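Local coordinates for protein PfkB (Polaromonas sp. JS666, PDB 4DU5) that probably phosphorylates a sugar or related small molecule with ATP, as pfkB-type carbohydrate kinases do, at residues R132-I145 with V161-K175. Residues are numbered along the deposited sequence; the frame is centred on the assembly and turned at random.
Sequences RKGSAASHMGVADI and VFPAISATTLPAARK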
loop_
_atom_site.group_PDB
_atom_site.type_symbol
_atom_site.label_atom_id
_atom_site.label_comp_id
_atom_site.label_asym_id
_atom_site.label_seq_id
_atom_site.Cartn_x
_atom_site.Cartn_y
_atom_site.Cartn_z
ATOM N N ARG A 132 7.140 -0.238 3.481
ATOM C CA ARG A 132 7.115 -0.738 4.834
ATOM C C ARG A 132 7.375 0.321 5.876
ATOM O O ARG A 132 7.461 -0.000 7.042
ATOM C CB ARG A 132 8.133 -1.876 5.000
ATOM C CG ARG A 132 9.582 -1.428 4.884
ATOM C CD ARG A 132 10.452 -2.268 5.756
ATOM N NE ARG A 132 11.132 -3.266 4.949
ATOM C CZ ARG A 132 11.412 -4.511 5.335
ATOM N NH1 ARG A 132 11.046 -4.977 6.539
ATOM N NH2 ARG A 132 12.056 -5.296 4.475
ATOM N N LYS A 133 7.535 1.573 5.466
ATOM C CA LYS A 133 7.800 2.629 6.436
ATOM C C LYS A 133 6.592 2.779 7.333
ATOM O O LYS A 133 5.441 2.684 6.888
ATOM C CB LYS A 133 8.102 3.964 5.757
ATOM C CG LYS A 133 9.561 4.214 5.430
ATOM C CD LYS A 133 9.712 5.116 4.148
ATOM C CE LYS A 133 10.291 6.552 4.407
ATOM N NZ LYS A 133 9.292 7.668 4.667
ATOM N N GLY A 134 6.876 2.975 8.614
ATOM C CA GLY A 134 5.864 3.311 9.596
ATOM C C GLY A 134 4.805 2.251 9.816
ATOM O O GLY A 134 3.731 2.581 10.323
ATOM N N SER A 135 5.125 0.989 9.473
ATOM C CA SER A 135 4.214 -0.154 9.574
ATOM C C SER A 135 4.059 -0.603 11.009
ATOM O O SER A 135 4.835 -0.190 11.878
ATOM C CB SER A 135 4.728 -1.330 8.751
ATOM O OG SER A 135 5.706 -2.036 9.484
ATOM N N ALA A 136 3.074 -1.470 11.252
ATOM C CA ALA A 136 2.769 -1.931 12.597
ATOM C C ALA A 136 4.009 -2.560 13.217
ATOM O O ALA A 136 4.447 -2.145 14.271
ATOM C CB ALA A 136 1.604 -2.905 12.577
ATOM N N ALA A 137 4.588 -3.542 12.534
ATOM C CA ALA A 137 5.860 -4.146 12.938
ATOM C C ALA A 137 6.980 -3.158 13.234
ATOM O O ALA A 137 7.773 -3.415 14.120
ATOM C CB ALA A 137 6.325 -5.154 11.898
ATOM N N SER A 138 7.079 -2.039 12.524
ATOM C CA SER A 138 8.180 -1.119 12.852
ATOM C C SER A 138 8.006 -0.510 14.236
ATOM O O SER A 138 8.963 -0.037 14.841
ATOM C CB SER A 138 8.440 -0.052 11.778
ATOM O OG SER A 138 7.501 0.994 11.803
ATOM N N HIS A 139 6.786 -0.560 14.754
ATOM C CA HIS A 139 6.509 -0.018 16.069
ATOM C C HIS A 139 6.926 -0.904 17.246
ATOM O O HIS A 139 6.798 -0.481 18.385
ATOM C CB HIS A 139 5.035 0.387 16.178
ATOM C CG HIS A 139 4.709 1.616 15.398
ATOM N ND1 HIS A 139 4.804 2.881 15.933
ATOM C CD2 HIS A 139 4.346 1.778 14.105
ATOM C CE1 HIS A 139 4.496 3.772 15.007
ATOM N NE2 HIS A 139 4.215 3.128 13.888
HETATM N N MSE A 140 7.431 -2.108 16.994
HETATM C CA MSE A 140 7.817 -3.002 18.102
HETATM C C MSE A 140 9.025 -2.487 18.879
HETATM O O MSE A 140 9.901 -1.826 18.311
HETATM C CB MSE A 140 8.110 -4.413 17.605
HETATM C CG MSE A 140 7.014 -4.985 16.771
HETATM SE SE MSE A 140 7.517 -6.623 15.818
HETATM C CE MSE A 140 7.494 -7.881 17.347
ATOM N N GLY A 141 9.054 -2.785 20.171
ATOM C CA GLY A 141 10.157 -2.394 21.036
ATOM C C GLY A 141 10.225 -3.360 22.198
ATOM O O GLY A 141 9.459 -4.310 22.250
ATOM N N VAL A 142 11.119 -3.117 23.148
ATOM C CA VAL A 142 11.267 -4.014 24.307
ATOM C C VAL A 142 9.944 -4.359 25.036
ATOM O O VAL A 142 9.779 -5.475 25.566
ATOM C CB VAL A 142 12.313 -3.466 25.302
ATOM C CG1 VAL A 142 13.664 -3.251 24.583
ATOM C CG2 VAL A 142 11.823 -2.167 25.955
ATOM N N ALA A 143 9.005 -3.408 25.029
ATOM C CA ALA A 143 7.700 -3.565 25.678
ATOM C C ALA A 143 6.890 -4.710 25.060
ATOM O O ALA A 143 5.970 -5.250 25.693
ATOM C CB ALA A 143 6.910 -2.230 25.627
ATOM N N ASP A 144 7.257 -5.077 23.830
ATOM C CA ASP A 144 6.549 -6.098 23.051
ATOM C C ASP A 144 6.925 -7.524 23.450
ATOM O O ASP A 144 6.115 -8.431 23.355
ATOM C CB ASP A 144 6.775 -5.882 21.543
ATOM C CG ASP A 144 5.877 -4.785 20.966
ATOM O OD1 ASP A 144 6.262 -3.589 20.989
ATOM O OD2 ASP A 144 4.778 -5.133 20.486
ATOM N N ILE A 145 8.167 -7.695 23.896
ATOM C CA ILE A 145 8.723 -8.985 24.292
ATOM C C ILE A 145 7.975 -9.581 25.505
ATOM O O ILE A 145 7.885 -8.942 26.554
ATOM C CB ILE A 145 10.222 -8.805 24.678
ATOM C CG1 ILE A 145 10.971 -7.991 23.636
ATOM C CG2 ILE A 145 10.918 -10.150 24.901
ATOM C CD1 ILE A 145 12.250 -7.407 24.182
ATOM N N VAL A 161 17.726 -8.011 9.725
ATOM C CA VAL A 161 16.579 -7.220 9.281
ATOM C C VAL A 161 15.831 -6.644 10.476
ATOM O O VAL A 161 15.853 -5.428 10.677
ATOM C CB VAL A 161 15.635 -7.996 8.398
ATOM C CG1 VAL A 161 14.538 -7.119 7.950
ATOM C CG2 VAL A 161 16.373 -8.499 7.202
ATOM N N PHE A 162 15.204 -7.494 11.287
ATOM C CA PHE A 162 14.495 -7.000 12.455
ATOM C C PHE A 162 15.201 -5.831 13.183
ATOM O O PHE A 162 14.604 -4.778 13.387
ATOM C CB PHE A 162 14.165 -8.124 13.418
ATOM C CG PHE A 162 13.302 -7.700 14.556
ATOM C CD1 PHE A 162 12.104 -7.028 14.323
ATOM C CD2 PHE A 162 13.673 -7.991 15.881
ATOM C CE1 PHE A 162 11.275 -6.632 15.402
ATOM C CE2 PHE A 162 12.844 -7.591 16.982
ATOM C CZ PHE A 162 11.640 -6.915 16.734
ATOM N N PRO A 163 16.480 -5.982 13.527
ATOM C CA PRO A 163 17.108 -4.823 14.176
ATOM C C PRO A 163 17.212 -3.549 13.311
ATOM O O PRO A 163 17.392 -2.462 13.863
ATOM C CB PRO A 163 18.495 -5.333 14.530
ATOM C CG PRO A 163 18.738 -6.411 13.576
ATOM C CD PRO A 163 17.424 -7.097 13.374
ATOM N N ALA A 164 17.085 -3.677 11.989
ATOM C CA ALA A 164 17.271 -2.556 11.050
ATOM C C ALA A 164 15.993 -1.820 10.726
ATOM O O ALA A 164 15.970 -0.980 9.839
ATOM C CB ALA A 164 17.869 -3.057 9.743
ATOM N N ILE A 165 14.924 -2.131 11.441
ATOM C CA ILE A 165 13.596 -1.782 10.954
ATOM C C ILE A 165 13.159 -0.377 11.354
ATOM O O ILE A 165 12.665 0.387 10.522
ATOM C CB ILE A 165 12.594 -2.886 11.320
ATOM C CG1 ILE A 165 12.692 -4.002 10.276
ATOM C CG2 ILE A 165 11.161 -2.343 11.448
ATOM C CD1 ILE A 165 11.460 -4.873 10.225
ATOM N N SER A 166 13.351 -0.071 12.638
ATOM C CA SER A 166 13.158 1.270 13.212
ATOM C C SER A 166 14.085 1.409 14.410
ATOM O O SER A 166 14.686 0.423 14.855
ATOM C CB SER A 166 11.723 1.434 13.700
ATOM O OG SER A 166 11.524 0.679 14.884
ATOM N N ALA A 167 14.181 2.618 14.951
ATOM C CA ALA A 167 14.970 2.829 16.171
ATOM C C ALA A 167 14.454 2.057 17.415
ATOM O O ALA A 167 15.202 1.858 18.385
ATOM C CB ALA A 167 15.131 4.330 16.460
ATOM N N THR A 168 13.204 1.598 17.378
ATOM C CA THR A 168 12.644 0.846 18.508
ATOM C C THR A 168 12.860 -0.675 18.423
ATOM O O THR A 168 12.686 -1.390 19.419
ATOM C CB THR A 168 11.123 1.159 18.782
ATOM O OG1 THR A 168 10.284 0.493 17.819
ATOM C CG2 THR A 168 10.843 2.663 18.761
ATOM N N THR A 169 13.245 -1.169 17.252
ATOM C CA THR A 169 13.456 -2.613 17.085
ATOM C C THR A 169 14.838 -3.110 17.534
ATOM O O THR A 169 14.959 -4.215 18.071
ATOM C CB THR A 169 13.225 -3.070 15.652
ATOM O OG1 THR A 169 13.928 -2.196 14.747
ATOM C CG2 THR A 169 11.719 -3.155 15.326
ATOM N N LEU A 170 15.871 -2.298 17.301
ATOM C CA LEU A 170 17.231 -2.589 17.772
ATOM C C LEU A 170 17.309 -2.905 19.264
ATOM O O LEU A 170 17.757 -3.995 19.632
ATOM C CB LEU A 170 18.189 -1.465 17.392
ATOM C CG LEU A 170 19.688 -1.705 17.588
ATOM C CD1 LEU A 170 20.155 -3.088 17.090
ATOM C CD2 LEU A 170 20.499 -0.569 16.919
ATOM N N PRO A 171 16.855 -1.976 20.132
ATOM C CA PRO A 171 16.734 -2.317 21.549
ATOM C C PRO A 171 16.152 -3.731 21.799
ATOM O O PRO A 171 16.699 -4.488 22.626
ATOM C CB PRO A 171 15.763 -1.247 22.091
ATOM C CG PRO A 171 15.361 -0.410 20.893
ATOM C CD PRO A 171 16.458 -0.584 19.893
ATOM N N ALA A 172 15.068 -4.073 21.084
ATOM C CA ALA A 172 14.333 -5.319 21.288
ATOM C C ALA A 172 15.085 -6.547 20.762
ATOM O O ALA A 172 14.937 -7.644 21.296
ATOM C CB ALA A 172 12.965 -5.231 20.662
ATOM N N ALA A 173 15.875 -6.361 19.713
ATOM C CA ALA A 173 16.701 -7.444 19.189
ATOM C C ALA A 173 17.762 -7.737 20.242
ATOM O O ALA A 173 17.759 -8.821 20.830
ATOM C CB ALA A 173 17.324 -7.065 17.835
ATOM N N ARG A 174 18.625 -6.749 20.501
ATOM C CA ARG A 174 19.568 -6.774 21.614
ATOM C C ARG A 174 19.027 -7.441 22.872
ATOM O O ARG A 174 19.659 -8.360 23.389
ATOM C CB ARG A 174 20.046 -5.362 21.949
ATOM C CG ARG A 174 20.696 -4.677 20.789
ATOM C CD ARG A 174 22.026 -4.083 21.186
ATOM N NE ARG A 174 21.893 -2.734 21.733
ATOM C CZ ARG A 174 21.942 -1.618 21.007
ATOM N NH1 ARG A 174 22.120 -1.672 19.695
ATOM N NH2 ARG A 174 21.805 -0.441 21.600
ATOM N N LYS A 175 17.869 -6.998 23.357
ATOM C CA LYS A 175 17.324 -7.525 24.604
ATOM C C LYS A 175 16.805 -8.953 24.462
ATOM O O LYS A 175 16.956 -9.789 25.361
ATOM C CB LYS A 175 16.198 -6.627 25.134
ATOM C CG LYS A 175 16.175 -6.525 26.660
ATOM C CD LYS A 175 17.052 -5.318 27.153
ATOM C CE LYS A 175 17.670 -5.556 28.557
ATOM N NZ LYS A 175 16.770 -6.396 29.424
#
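The hydroxyl of S166 bridges the two segments: OG donates to S138 O at 2.7 Å, lying in the plane of that carbonyl, and accepts from T168 N at 3.1 Å. Serine suits the place because its short hydroxyl, held between backbone N and carbonyl carbon (chi1 73°), can reach both, capping the turn that leads into helix 169-182. With alanine at S166, S138 O would probably lose its in-plane donor and T168 N its cap. Two residues on, threonine offers a second hydroxyl to a backbone carbonyl: T168 OG1 points at M140 O, though so closely that the details of this hydrogen bond are doubtful. In what is probably a ribokinase-like fold, 132-145 returns from the smaller four-stranded sheet, the likely lid, and packs on the segment that follows strand 153-159 of the central sheet. G141 turns its CA hydrogen to T168 O, 3.2 Å from CA, while its N donates to D144 OD1 from above the carboxylate plane; D144 OD2 salt-bridges R80. Apolar contacts accompany these bonds. I165 CG2 packs on S138 CB at 3.6 Å, the selenium of M140 (selenomethionine) approaches F162 CE1 obliquely at 3.8 Å in a Met-aromatic contact, and I145 CD1 is 4.2 Å from A172 CB.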